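PDB 3FVV: histidinol-phosphatase from Bordetella pertussis, which probably catalyses the magnesium-dependent dephosphorylation of L-histidinol phosphate to L-histidinol, a late step of histidine biosynthesis, as a HAD-superfamily phosphatase. Local coordinates for residues A7-D12 with D99-H104; S20-A25 with R43-M48; E158-R163 with V188-L193. All blocks are in the same frame, centred on the assembly; numbering follows the deposited sequence.

Contact 1: residues A7-D12 with D99-H104. With SO4 (sulfate ion), chain C.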
loop_
_atom_site.group_PDB
_atom_site.type_symbol
_atom_site.label_atom_id
_atom_site.label_comp_id
_atom_site.label_asym_id
_atom_site.label_seq_id
_atom_site.Cartn_x
_atom_site.Cartn_y
_atom_site.Cartn_z
ATOM N N ALA A 7 15.113 1.712 2.811
ATOM C CA ALA A 7 14.108 0.990 3.537
ATOM C C ALA A 7 12.732 1.159 2.922
ATOM O O ALA A 7 12.153 2.262 2.925
ATOM C CB ALA A 7 14.112 1.489 5.064
ATOM N N LEU A 8 12.168 0.054 2.466
ATOM C CA LEU A 8 10.878 0.023 1.827
ATOM C C LEU A 8 9.891 -0.709 2.743
ATOM O O LEU A 8 10.185 -1.793 3.285
ATOM C CB LEU A 8 10.964 -0.732 0.490
ATOM C CG LEU A 8 12.062 -0.176 -0.461
ATOM C CD1 LEU A 8 12.156 -1.075 -1.745
ATOM C CD2 LEU A 8 11.867 1.277 -0.816
ATOM N N PHE A 9 8.704 -0.122 2.852
ATOM C CA PHE A 9 7.626 -0.669 3.631
ATOM C C PHE A 9 6.372 -0.921 2.829
ATOM O O PHE A 9 5.837 -0.027 2.213
ATOM C CB PHE A 9 7.327 0.285 4.774
ATOM C CG PHE A 9 8.510 0.622 5.570
ATOM C CD1 PHE A 9 8.935 -0.221 6.580
ATOM C CD2 PHE A 9 9.232 1.761 5.290
ATOM C CE1 PHE A 9 10.035 0.078 7.315
ATOM C CE2 PHE A 9 10.344 2.096 6.029
ATOM C CZ PHE A 9 10.735 1.268 7.071
ATOM N N ASP A 10 5.893 -2.145 2.879
ATOM C CA ASP A 10 4.505 -2.454 2.501
ATOM C C ASP A 10 3.551 -1.778 3.505
ATOM O O ASP A 10 3.924 -1.500 4.628
ATOM C CB ASP A 10 4.320 -3.989 2.524
ATOM C CG ASP A 10 2.911 -4.428 2.039
ATOM O OD1 ASP A 10 2.513 -3.985 0.911
ATOM O OD2 ASP A 10 2.208 -5.166 2.773
ATOM N N LEU A 11 2.313 -1.495 3.122
ATOM C CA LEU A 11 1.354 -0.893 4.043
ATOM C C LEU A 11 0.334 -1.883 4.635
ATOM O O LEU A 11 0.353 -2.146 5.847
ATOM C CB LEU A 11 0.588 0.252 3.376
ATOM C CG LEU A 11 -0.452 0.959 4.239
ATOM C CD1 LEU A 11 0.211 1.607 5.396
ATOM C CD2 LEU A 11 -1.287 2.041 3.393
ATOM N N ASP A 12 -0.529 -2.444 3.797
ATOM C CA ASP A 12 -1.708 -3.139 4.316
ATOM C C ASP A 12 -1.308 -4.428 4.970
ATOM O O ASP A 12 -0.687 -5.248 4.344
ATOM C CB ASP A 12 -2.755 -3.336 3.214
ATOM C CG ASP A 12 -3.219 -2.000 2.617
ATOM O OD1 ASP A 12 -3.545 -1.061 3.361
ATOM O OD2 ASP A 12 -3.201 -1.841 1.398
ATOM N N ASP A 99 7.521 2.516 15.197
ATOM C CA ASP A 99 8.917 2.361 15.606
ATOM C C ASP A 99 9.780 1.658 14.556
ATOM O O ASP A 99 10.906 1.992 14.417
ATOM C CB ASP A 99 9.017 1.619 16.922
ATOM C CG ASP A 99 8.835 2.525 18.136
ATOM O OD1 ASP A 99 8.932 3.737 17.970
ATOM O OD2 ASP A 99 8.726 2.033 19.265
ATOM N N VAL A 100 9.222 0.703 13.803
ATOM C CA VAL A 100 9.952 0.048 12.703
ATOM C C VAL A 100 10.343 1.098 11.663
ATOM O O VAL A 100 11.523 1.185 11.237
ATOM C CB VAL A 100 9.164 -1.210 12.181
ATOM C CG1 VAL A 100 8.764 -1.140 10.746
ATOM C CG2 VAL A 100 10.000 -2.434 12.374
ATOM N N VAL A 101 9.400 1.964 11.337
ATOM C CA VAL A 101 9.690 3.058 10.443
ATOM C C VAL A 101 10.671 4.050 11.051
ATOM O O VAL A 101 11.687 4.377 10.465
ATOM C CB VAL A 101 8.398 3.743 9.970
ATOM C CG1 VAL A 101 8.744 4.856 9.007
ATOM C CG2 VAL A 101 7.487 2.701 9.285
ATOM N N ARG A 102 10.436 4.446 12.279
ATOM C CA ARG A 102 11.231 5.446 12.908
ATOM C C ARG A 102 12.662 5.064 13.053
ATOM O O ARG A 102 13.553 5.928 12.888
ATOM C CB ARG A 102 10.611 5.798 14.237
ATOM C CG ARG A 102 11.367 6.785 14.988
ATOM C CD ARG A 102 10.601 7.148 16.262
ATOM N NE ARG A 102 9.229 7.624 15.974
ATOM C CZ ARG A 102 8.582 8.560 16.685
ATOM N NH1 ARG A 102 9.163 9.171 17.735
ATOM N NH2 ARG A 102 7.348 8.916 16.328
ATOM N N GLY A 103 12.914 3.797 13.356
ATOM C CA GLY A 103 14.297 3.323 13.435
ATOM C C GLY A 103 15.068 3.554 12.138
ATOM O O GLY A 103 16.244 3.949 12.139
ATOM N N HIS A 104 14.421 3.285 11.014
ATOM C CA HIS A 104 15.113 3.455 9.719
ATOM C C HIS A 104 15.248 4.951 9.434
ATOM O O HIS A 104 16.309 5.389 8.996
ATOM C CB HIS A 104 14.392 2.755 8.619
ATOM C CG HIS A 104 14.528 1.266 8.652
ATOM N ND1 HIS A 104 15.653 0.619 8.184
ATOM C CD2 HIS A 104 13.655 0.294 9.016
ATOM C CE1 HIS A 104 15.474 -0.687 8.299
ATOM N NE2 HIS A 104 14.284 -0.911 8.829
HETATM S S SO4 C . -0.410 -3.376 -0.056
HETATM O O1 SO4 C . 0.120 -2.345 0.916
HETATM O O2 SO4 C . 0.319 -3.382 -1.382
HETATM O O3 SO4 C . -0.395 -4.631 0.679
HETATM O O4 SO4 C . -1.812 -3.096 -0.400
#

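Contact 2: residues S20-A25 with R43-M48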
loop_
_atom_site.group_PDB
_atom_site.type_symbol
_atom_site.label_atom_id
_atom_site.label_comp_id
_atom_site.label_asym_id
_atom_site.label_seq_id
_atom_site.Cartn_x
_atom_site.Cartn_y
_atom_site.Cartn_z
ATOM N N SER A 20 -6.272 -1.133 4.041
ATOM C CA SER A 20 -6.734 0.217 3.884
ATOM C C SER A 20 -7.629 0.353 2.604
ATOM O O SER A 20 -8.528 1.164 2.552
ATOM C CB SER A 20 -5.551 1.193 3.924
ATOM O OG SER A 20 -4.754 1.191 2.738
ATOM N N ASP A 21 -7.434 -0.507 1.624
ATOM C CA ASP A 21 -8.170 -0.419 0.337
ATOM C C ASP A 21 -9.641 -0.773 0.646
ATOM O O ASP A 21 -10.538 0.029 0.456
ATOM C CB ASP A 21 -7.520 -1.401 -0.647
ATOM C CG ASP A 21 -7.635 -0.991 -2.103
ATOM O OD1 ASP A 21 -7.959 0.165 -2.433
ATOM O OD2 ASP A 21 -7.397 -1.899 -2.951
ATOM N N TYR A 22 -9.850 -1.969 1.189
ATOM C CA TYR A 22 -11.174 -2.464 1.587
ATOM C C TYR A 22 -11.837 -1.557 2.639
ATOM O O TYR A 22 -12.999 -1.175 2.491
ATOM C CB TYR A 22 -11.090 -3.896 2.090
ATOM C CG TYR A 22 -12.484 -4.381 2.448
ATOM C CD1 TYR A 22 -13.374 -4.794 1.451
ATOM C CD2 TYR A 22 -12.952 -4.288 3.751
ATOM C CE1 TYR A 22 -14.703 -5.175 1.755
ATOM C CE2 TYR A 22 -14.257 -4.670 4.082
ATOM C CZ TYR A 22 -15.137 -5.110 3.082
ATOM O OH TYR A 22 -16.436 -5.457 3.413
ATOM N N GLN A 23 -11.094 -1.132 3.658
ATOM C CA GLN A 23 -11.694 -0.277 4.724
ATOM C C GLN A 23 -12.173 1.070 4.131
ATOM O O GLN A 23 -13.237 1.586 4.479
ATOM C CB GLN A 23 -10.724 -0.054 5.863
ATOM C CG GLN A 23 -10.371 -1.303 6.579
ATOM C CD GLN A 23 -11.598 -1.894 7.258
ATOM O OE1 GLN A 23 -12.511 -1.168 7.695
ATOM N NE2 GLN A 23 -11.615 -3.191 7.361
ATOM N N TRP A 24 -11.426 1.603 3.185
ATOM C CA TRP A 24 -11.894 2.801 2.508
ATOM C C TRP A 24 -13.186 2.581 1.716
ATOM O O TRP A 24 -14.088 3.424 1.830
ATOM C CB TRP A 24 -10.772 3.356 1.637
ATOM C CG TRP A 24 -11.086 4.489 0.695
ATOM C CD1 TRP A 24 -11.071 4.380 -0.654
ATOM C CD2 TRP A 24 -11.523 5.854 0.981
ATOM N NE1 TRP A 24 -11.381 5.587 -1.226
ATOM C CE2 TRP A 24 -11.677 6.504 -0.257
ATOM C CE3 TRP A 24 -11.738 6.577 2.130
ATOM C CZ2 TRP A 24 -12.021 7.848 -0.377
ATOM C CZ3 TRP A 24 -12.085 7.914 2.020
ATOM C CH2 TRP A 24 -12.208 8.542 0.768
ATOM N N ALA A 25 -13.274 1.496 0.927
ATOM C CA ALA A 25 -14.508 1.141 0.219
ATOM C C ALA A 25 -15.648 0.971 1.183
ATOM O O ALA A 25 -16.786 1.476 0.991
ATOM C CB ALA A 25 -14.315 -0.171 -0.568
ATOM N N ARG A 43 -21.906 -4.767 -3.198
ATOM C CA ARG A 43 -21.062 -4.633 -4.368
ATOM C C ARG A 43 -19.562 -4.723 -4.044
ATOM O O ARG A 43 -18.824 -5.381 -4.769
ATOM C CB ARG A 43 -21.380 -3.353 -5.122
ATOM C CG ARG A 43 -22.521 -3.501 -6.136
ATOM C CD ARG A 43 -22.480 -2.319 -7.067
ATOM N NE ARG A 43 -22.387 -1.078 -6.299
ATOM C CZ ARG A 43 -23.418 -0.480 -5.687
ATOM N NH1 ARG A 43 -24.656 -0.998 -5.749
ATOM N NH2 ARG A 43 -23.219 0.650 -5.006
ATOM N N ASN A 44 -19.119 -4.075 -2.962
ATOM C CA ASN A 44 -17.715 -4.271 -2.463
ATOM C C ASN A 44 -17.324 -5.741 -2.230
ATOM O O ASN A 44 -16.273 -6.211 -2.698
ATOM C CB ASN A 44 -17.453 -3.478 -1.161
ATOM C CG ASN A 44 -17.519 -1.962 -1.377
ATOM O OD1 ASN A 44 -17.308 -1.500 -2.498
ATOM N ND2 ASN A 44 -17.796 -1.190 -0.313
ATOM N N ASP A 45 -18.178 -6.456 -1.496
ATOM C CA ASP A 45 -17.871 -7.837 -1.133
ATOM C C ASP A 45 -17.875 -8.701 -2.376
ATOM O O ASP A 45 -16.959 -9.518 -2.589
ATOM C CB ASP A 45 -18.845 -8.375 -0.079
ATOM C CG ASP A 45 -18.697 -7.667 1.290
ATOM O OD1 ASP A 45 -17.644 -7.074 1.619
ATOM O OD2 ASP A 45 -19.675 -7.679 2.048
ATOM N N ASP A 46 -18.864 -8.478 -3.223
ATOM C CA ASP A 46 -18.949 -9.228 -4.456
ATOM C C ASP A 46 -17.697 -9.012 -5.378
ATOM O O ASP A 46 -17.197 -9.981 -5.987
ATOM C CB ASP A 46 -20.257 -8.896 -5.170
ATOM C CG ASP A 46 -20.424 -9.654 -6.464
ATOM O OD1 ASP A 46 -20.361 -10.918 -6.465
ATOM O OD2 ASP A 46 -20.623 -8.971 -7.488
ATOM N N LEU A 47 -17.186 -7.767 -5.457
ATOM C CA LEU A 47 -15.882 -7.537 -6.097
ATOM C C LEU A 47 -14.771 -8.390 -5.458
ATOM O O LEU A 47 -14.065 -9.108 -6.144
ATOM C CB LEU A 47 -15.454 -6.059 -6.053
ATOM C CG LEU A 47 -14.099 -5.872 -6.773
ATOM C CD1 LEU A 47 -14.314 -5.523 -8.266
ATOM C CD2 LEU A 47 -13.237 -4.883 -6.049
ATOM N N MET A 48 -14.593 -8.284 -4.155
ATOM C CA MET A 48 -13.535 -9.040 -3.495
ATOM C C MET A 48 -13.761 -10.553 -3.742
ATOM O O MET A 48 -12.815 -11.275 -4.025
ATOM C CB MET A 48 -13.506 -8.771 -1.977
ATOM C CG MET A 48 -13.347 -7.292 -1.542
ATOM S SD MET A 48 -11.689 -6.655 -1.913
ATOM C CE MET A 48 -10.663 -7.845 -0.985
HETATM O O HOH W 1 -17.926 -3.164 2.123
#

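Contact 3: residues E158-R163 with V188-L193. With SO4 (sulfate ion), chain C.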
loop_
_atom_site.group_PDB
_atom_site.type_symbol
_atom_site.label_atom_id
_atom_site.label_comp_id
_atom_site.label_asym_id
_atom_site.label_seq_id
_atom_site.Cartn_x
_atom_site.Cartn_y
_atom_site.Cartn_z
ATOM N N GLU A 158 4.936 -7.730 -9.322
ATOM C CA GLU A 158 6.159 -7.385 -10.031
ATOM C C GLU A 158 6.200 -5.877 -10.310
ATOM O O GLU A 158 7.263 -5.319 -10.524
ATOM C CB GLU A 158 6.324 -8.157 -11.386
ATOM C CG GLU A 158 5.662 -9.572 -11.502
ATOM C CD GLU A 158 4.169 -9.528 -11.995
ATOM O OE1 GLU A 158 3.885 -9.045 -13.139
ATOM O OE2 GLU A 158 3.268 -10.013 -11.254
ATOM N N GLY A 159 5.028 -5.226 -10.387
ATOM C CA GLY A 159 4.987 -3.778 -10.563
ATOM C C GLY A 159 5.661 -3.003 -9.442
ATOM O O GLY A 159 6.174 -1.900 -9.672
ATOM N N LYS A 160 5.648 -3.538 -8.219
ATOM C CA LYS A 160 6.350 -2.860 -7.137
ATOM C C LYS A 160 7.830 -2.756 -7.481
ATOM O O LYS A 160 8.447 -1.723 -7.204
ATOM C CB LYS A 160 6.161 -3.559 -5.815
ATOM C CG LYS A 160 4.747 -3.462 -5.289
ATOM C CD LYS A 160 4.694 -3.649 -3.755
ATOM C CE LYS A 160 3.260 -3.502 -3.266
ATOM N NZ LYS A 160 3.133 -3.725 -1.797
ATOM N N VAL A 161 8.385 -3.784 -8.141
ATOM C CA VAL A 161 9.805 -3.771 -8.504
ATOM C C VAL A 161 10.096 -2.712 -9.547
ATOM O O VAL A 161 10.987 -1.851 -9.347
ATOM C CB VAL A 161 10.384 -5.195 -8.889
ATOM C CG1 VAL A 161 11.950 -5.117 -9.080
ATOM C CG2 VAL A 161 10.034 -6.218 -7.824
ATOM N N VAL A 162 9.334 -2.732 -10.632
ATOM C CA VAL A 162 9.437 -1.710 -11.671
ATOM C C VAL A 162 9.322 -0.276 -11.056
ATOM O O VAL A 162 10.194 0.575 -11.241
ATOM C CB VAL A 162 8.347 -1.979 -12.775
ATOM C CG1 VAL A 162 8.275 -0.871 -13.849
ATOM C CG2 VAL A 162 8.609 -3.329 -13.430
ATOM N N ARG A 163 8.282 -0.046 -10.246
ATOM C CA ARG A 163 8.043 1.276 -9.723
ATOM C C ARG A 163 9.171 1.740 -8.807
ATOM O O ARG A 163 9.567 2.874 -8.846
ATOM C CB ARG A 163 6.672 1.327 -8.996
ATOM C CG ARG A 163 5.523 1.271 -9.950
ATOM C CD ARG A 163 5.369 2.643 -10.729
ATOM N NE ARG A 163 5.267 3.733 -9.760
ATOM C CZ ARG A 163 4.149 4.074 -9.109
ATOM N NH1 ARG A 163 3.027 3.441 -9.324
ATOM N NH2 ARG A 163 4.158 5.027 -8.185
ATOM N N VAL A 188 2.579 -13.155 -0.053
ATOM C CA VAL A 188 3.281 -13.852 -1.109
ATOM C C VAL A 188 3.222 -13.045 -2.387
ATOM O O VAL A 188 4.088 -13.212 -3.235
ATOM C CB VAL A 188 2.763 -15.307 -1.332
ATOM C CG1 VAL A 188 3.463 -15.955 -2.504
ATOM C CG2 VAL A 188 3.005 -16.163 -0.077
ATOM N N ASN A 189 2.242 -12.133 -2.505
ATOM C CA ASN A 189 2.195 -11.185 -3.623
ATOM C C ASN A 189 3.467 -10.382 -3.765
ATOM O O ASN A 189 3.815 -9.964 -4.851
ATOM C CB ASN A 189 1.050 -10.186 -3.477
ATOM C CG ASN A 189 -0.334 -10.763 -3.858
ATOM O OD1 ASN A 189 -1.371 -10.309 -3.345
ATOM N ND2 ASN A 189 -0.358 -11.666 -4.780
ATOM N N ASP A 190 4.139 -10.125 -2.656
ATOM C CA ASP A 190 5.359 -9.300 -2.658
ATOM C C ASP A 190 6.710 -10.046 -2.683
ATOM O O ASP A 190 7.793 -9.431 -2.501
ATOM C CB ASP A 190 5.331 -8.351 -1.473
ATOM C CG ASP A 190 4.525 -7.086 -1.767
ATOM O OD1 ASP A 190 4.379 -6.795 -2.976
ATOM O OD2 ASP A 190 4.049 -6.412 -0.807
ATOM N N VAL A 191 6.688 -11.333 -2.976
ATOM C CA VAL A 191 7.942 -12.076 -3.170
ATOM C C VAL A 191 8.821 -11.370 -4.237
ATOM O O VAL A 191 10.026 -11.280 -4.095
ATOM C CB VAL A 191 7.634 -13.567 -3.522
ATOM C CG1 VAL A 191 8.935 -14.372 -4.107
ATOM C CG2 VAL A 191 6.937 -14.283 -2.306
ATOM N N PRO A 192 8.216 -10.798 -5.294
ATOM C CA PRO A 192 9.093 -10.127 -6.252
ATOM C C PRO A 192 9.984 -9.056 -5.678
ATOM O O PRO A 192 11.224 -9.138 -5.848
ATOM C CB PRO A 192 8.114 -9.564 -7.281
ATOM C CG PRO A 192 7.035 -10.585 -7.337
ATOM C CD PRO A 192 6.886 -11.065 -5.882
ATOM N N LEU A 193 9.417 -8.104 -4.919
ATOM C CA LEU A 193 10.261 -7.083 -4.304
ATOM C C LEU A 193 11.106 -7.654 -3.122
ATOM O O LEU A 193 12.237 -7.212 -2.876
ATOM C CB LEU A 193 9.445 -5.864 -3.855
ATOM C CG LEU A 193 10.264 -4.687 -3.347
ATOM C CD1 LEU A 193 11.375 -4.343 -4.319
ATOM C CD2 LEU A 193 9.365 -3.507 -3.130
HETATM S S SO4 C . -0.410 -3.376 -0.056
HETATM O O1 SO4 C . 0.120 -2.345 0.916
HETATM O O2 SO4 C . 0.319 -3.382 -1.382
HETATM O O3 SO4 C . -0.395 -4.631 0.679
HETATM O O4 SO4 C . -1.812 -3.096 -0.400
#

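Contact 1: residues A7-D12 with D99-H104
The Phe-9 ring reaches from strand 7-9 to helix 99-104 and is met there by three side chains. Val-101 lies over one face. Its CG2 is 4.1 Å from the centroid of the Phe-9 ring and almost on the ring normal, a CH-pi contact. His-104 comes to the edge, with CD2 3.6 Å from Phe-9 CZ. The two rings meet obliquely, their planes at 67°. Val-100 CG1 approaches Phe-9 CE1 obliquely, at 3.9 Å. CG of Phe-9 is anti to the carbonyl carbon (chi1 -53°), which sends the ring to the helix. Two residues earlier, Ala-7 CB sits over a face of the His-104 ring, 3.8 Å from its centroid and shifted to the rim. Both imidazole nitrogens are satisfied in this buried place, ND1 by Asp-109 and NE2 by Tyr-184.

The strand runs nearly antiparallel to the helix. Beyond the strand the chain carries Asp-10 and Asp-12 to a sulfate, whose O1 accepts a nearly straight bond from Asp-12 N (3.0 Å, 174°). A helix packed on a central strand that leads into a DxD loop belongs to the Rossmann-like core of HAD phosphatases.

Contact 2: residues S20-A25 with R43-M48
Asn-44 meets Ala-25 and, through a water, Tyr-22. Helix 43-48 runs roughly antiparallel to helix 20-25, with the segment axes 10.9 Å apart. Most of the distance is bridged by side chains. The Asn-44 amide lies against the Ala-25 methyl, with ND2 3.6 Å from Ala-25 CB. The same ND2 gives a weak, bent bond to Ala-25 O, 3.1 Å long with an angle of 127° at the hydrogen. It also donates to the water, which in turn donates to Tyr-22 OH. Phe-64 of helix 58-70 touches Asn-44 as well.

Asp-45 is next. Its carboxylate reaches the phenol end of Tyr-22, and OD1 accepts a hydrogen bond of 2.7 Å from Tyr-22 OH. OD1 uses its syn lone pair and sits at the ring edge, near the ring plane. Carboxylate and ring are nearly coplanar, 16° apart. Tyr-22 reaches this far because its CG is anti to the backbone N (chi1 -178°), which takes the hydroxyl across to the other helix.

Met-48 lies one turn on from Asn-44. Its CG is 3.9 Å from Tyr-22 CD1, an oblique apolar contact. The chain bends at chi2 and chi3, and SD lies obliquely to the ring, 5.5 Å from the Tyr-22 centroid, a Met-aromatic contact.

The contact joins two neighbouring helices of the helical part of the chain between strands 5-9 and 110-115. Its chemistry is mixed: a polar group of Tyr-22, Asn-44, Asp-45 and one water beside the apolar Tyr-22 to Met-48 packing. Tyr-22 OH gives its proton to Asp-45 and accepts one from the water, so the hydroxyl is held from two directions and rotation of the phenol O-H is probably restrained.

Contact 3: residues E158-R163 with V188-L193
Lys-160 and Asp-190 form a salt bridge in what is probably the active-site cleft of this HAD fold. The lysine of helix 158-170 and the aspartate just before helix 191-196 fit the conserved lysine and acidic motifs of the superfamily. The lysine chain is extended beyond CG and crosses the Asp-190 side chain at about a right angle. NZ donates to Asp-190 OD2 over 3.0 Å, on the syn lone pair of that oxygen. The CD methylene of Lys-160 passes Asp-190 OD1 at 3.3 Å. Both charged ends have further partners: NZ also meets Asp-10 and Val-114 O, and Asp-190 OD2 is bonded to Ser-185. Counting the sulfate, four acceptors surround the three N-H of NZ, so its position is probably well fixed and at least one N-H may be shared.

The closest packing is made by Val-161. Its CG2 branch is anti to the carbonyl carbon and fits against the first turn of the other helix. It lies 3.5 Å from the backbone N of Leu-193 and 3.9 Å from Pro-192 CB. Leu-193 fills in beside it, with CD2 4.2 Å from Lys-160 CB. Phe-183 of strand 180-185 lies against Leu-193 and Asp-190.

The Glu-158 end is looser and faces solvent. Pro-192 CB comes to Glu-158 CA at 4.0 Å, so here the proline ring meets backbone. The CB of Glu-158 points away from the other segment, and its carboxylate makes no bond across the contact. At the buried end, by contrast, the ammonium group of Lys-160 also holds the sulfate: NZ donates to its O2 over 2.9 Å.

From the N terminus, strand 5-9 leads into the loop with Asp-10 and Asp-12 and then into helix 20-30. Contact 2 closes a short loop between this helix and helix 37-53. It is nested inside the much longer, mainly helical loop that contact 1 closes when helix 95-106 returns to strand 5-9. Contact 3 follows in series and joins helix 158-170 to the start of helix 191-196, closing a loop that includes strand 180-185. The segments also meet in space. Ser-20 OG probably bonds Asp-12 OD1, which links contacts 1 and 2. Contacts 1 and 3 share the sulfate and are joined directly by the Asp-10 to Lys-160 salt bridge, while contacts 2 and 3 do not touch.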